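Flagellar regulatory protein C (Vibrio cholerae, PDB 4QHS) probably activates sigma-54-dependent transcription of flagellar genes, using ATP hydrolysis by its heptameric AAA+ domain. Local coordinates at residues G110-L115 / D150-A155. Residues are numbered along the deposited sequence; the frame is centred on the assembly and turned at random.
Sequences GGTILL and DVRVLA
Leu154 and Ile113 sit in neighbouring parallel strands, and both use main chain and side chain across the contact. Leu154 N donates to Ile113 O at 2.9 Å. Leu154 O then accepts from Leu115 N at 2.7 Å. Two residues before Leu154, Arg152 O accepts from Ile113 N at 2.8 Å in a nearly straight bond, and Arg152 N binds Gly111 O. Gly110 N extends the pairing to Asp150 O, with a more bent geometry (140° at the hydrogen).

Thr112, Leu114, Arg152 and Leu154 share one face, under helix 51-61. Thr112 has CG2 anti to its backbone N, which brings this methyl to 3.7 Å from Leu154 CG. Its OG1 lies beside the backbone N and hydrogen-bonds His59 ND1. A water also joins OG1 to Arg152 NH1, meeting the guanidinium at its edge, in plane. Arg152 NE and NH2 bond the carbonyls of Ala39 and Val34.

On the other face, Ile113 CG2 lies 3.7 Å from Val151 CG1 and 4.0 Å from Val153 CG2. Leu115 CD1 adds a looser contact with Val153 CG1.

Strand 69-73 flanks one side of the pair and strand 41-44 the other. Strand 152-157 is the central strand of the five-stranded parallel sheet, order 2-3-4-1-5, of the AAA+ alpha/beta ATPase core.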
loop_
_atom_site.group_PDB
_atom_site.type_symbol
_atom_site.label_atom_id
_atom_site.label_comp_id
_atom_site.label_asym_id
_atom_site.label_seq_id
_atom_site.Cartn_x
_atom_site.Cartn_y
_atom_site.Cartn_z
ATOM N N GLY A 110 23.996 -39.669 -8.600
ATOM C CA GLY A 110 24.592 -40.959 -8.289
ATOM C C GLY A 110 24.832 -41.148 -6.807
ATOM O O GLY A 110 25.279 -42.216 -6.392
ATOM N N GLY A 111 24.523 -40.122 -6.009
ATOM C CA GLY A 111 24.743 -40.178 -4.572
ATOM C C GLY A 111 23.534 -39.891 -3.689
ATOM O O GLY A 111 22.463 -40.472 -3.873
ATOM N N THR A 112 23.717 -38.998 -2.719
ATOM C CA THR A 112 22.686 -38.700 -1.721
ATOM C C THR A 112 22.598 -37.218 -1.439
ATOM O O THR A 112 23.623 -36.523 -1.366
ATOM C CB THR A 112 22.961 -39.435 -0.386
ATOM O OG1 THR A 112 22.927 -40.839 -0.612
ATOM C CG2 THR A 112 21.924 -39.087 0.653
ATOM N N ILE A 113 21.400 -36.696 -1.311
ATOM C CA ILE A 113 21.227 -35.326 -0.893
ATOM C C ILE A 113 20.494 -35.274 0.427
ATOM O O ILE A 113 19.583 -36.012 0.651
ATOM C CB ILE A 113 20.542 -34.467 -1.958
ATOM C CG1 ILE A 113 20.578 -32.999 -1.563
ATOM C CG2 ILE A 113 19.150 -34.860 -2.134
ATOM C CD1 ILE A 113 20.346 -32.064 -2.681
ATOM N N LEU A 114 20.956 -34.411 1.307
ATOM C CA LEU A 114 20.333 -34.169 2.572
ATOM C C LEU A 114 19.666 -32.821 2.576
ATOM O O LEU A 114 20.296 -31.827 2.409
ATOM C CB LEU A 114 21.348 -34.232 3.689
ATOM C CG LEU A 114 20.925 -33.628 5.015
ATOM C CD1 LEU A 114 19.709 -34.281 5.538
ATOM C CD2 LEU A 114 22.011 -33.784 5.970
ATOM N N LEU A 115 18.367 -32.809 2.767
ATOM C CA LEU A 115 17.647 -31.575 2.847
ATOM C C LEU A 115 17.308 -31.282 4.280
ATOM O O LEU A 115 16.314 -31.718 4.775
ATOM C CB LEU A 115 16.394 -31.642 2.017
ATOM C CG LEU A 115 16.584 -32.080 0.593
ATOM C CD1 LEU A 115 15.277 -32.422 0.076
ATOM C CD2 LEU A 115 17.174 -30.998 -0.206
ATOM N N ASP A 150 19.336 -39.362 -10.459
ATOM C CA ASP A 150 19.535 -40.636 -9.777
ATOM C C ASP A 150 20.096 -40.316 -8.391
ATOM O O ASP A 150 21.304 -40.406 -8.166
ATOM C CB ASP A 150 20.490 -41.545 -10.560
ATOM C CG ASP A 150 20.831 -42.847 -9.809
ATOM O OD1 ASP A 150 19.946 -43.421 -9.137
ATOM O OD2 ASP A 150 21.997 -43.295 -9.896
ATOM N N VAL A 151 19.217 -39.905 -7.487
ATOM C CA VAL A 151 19.619 -39.302 -6.221
ATOM C C VAL A 151 18.742 -39.785 -5.050
ATOM O O VAL A 151 17.517 -39.764 -5.120
ATOM C CB VAL A 151 19.553 -37.743 -6.297
ATOM C CG1 VAL A 151 19.854 -37.107 -4.940
ATOM C CG2 VAL A 151 20.504 -37.199 -7.368
ATOM N N ARG A 152 19.393 -40.221 -3.978
ATOM C CA ARG A 152 18.716 -40.657 -2.770
ATOM C C ARG A 152 18.463 -39.440 -1.899
ATOM O O ARG A 152 19.364 -38.623 -1.671
ATOM C CB ARG A 152 19.562 -41.692 -2.015
ATOM C CG ARG A 152 18.776 -42.648 -1.120
ATOM C CD ARG A 152 18.884 -42.306 0.358
ATOM N NE ARG A 152 18.037 -43.191 1.162
ATOM C CZ ARG A 152 18.431 -44.347 1.695
ATOM N NH1 ARG A 152 19.678 -44.770 1.530
ATOM N NH2 ARG A 152 17.575 -45.080 2.407
ATOM N N VAL A 153 17.241 -39.312 -1.410
ATOM C CA VAL A 153 16.880 -38.155 -0.613
ATOM C C VAL A 153 16.781 -38.469 0.877
ATOM O O VAL A 153 16.092 -39.404 1.295
ATOM C CB VAL A 153 15.551 -37.562 -1.074
ATOM C CG1 VAL A 153 15.079 -36.527 -0.083
ATOM C CG2 VAL A 153 15.712 -36.957 -2.458
ATOM N N LEU A 154 17.504 -37.683 1.658
ATOM C CA LEU A 154 17.354 -37.649 3.096
ATOM C C LEU A 154 16.841 -36.263 3.448
ATOM O O LEU A 154 17.232 -35.283 2.810
ATOM C CB LEU A 154 18.680 -37.940 3.817
ATOM C CG LEU A 154 19.512 -39.166 3.432
ATOM C CD1 LEU A 154 20.756 -39.206 4.282
ATOM C CD2 LEU A 154 18.742 -40.449 3.582
ATOM N N ALA A 155 15.963 -36.189 4.443
ATOM C CA ALA A 155 15.471 -34.909 4.953
ATOM C C ALA A 155 15.434 -34.892 6.474
ATOM O O ALA A 155 15.406 -35.945 7.109
ATOM C CB ALA A 155 14.093 -34.616 4.413
HETATM O O HOH W 1 22.073 -43.432 0.502
#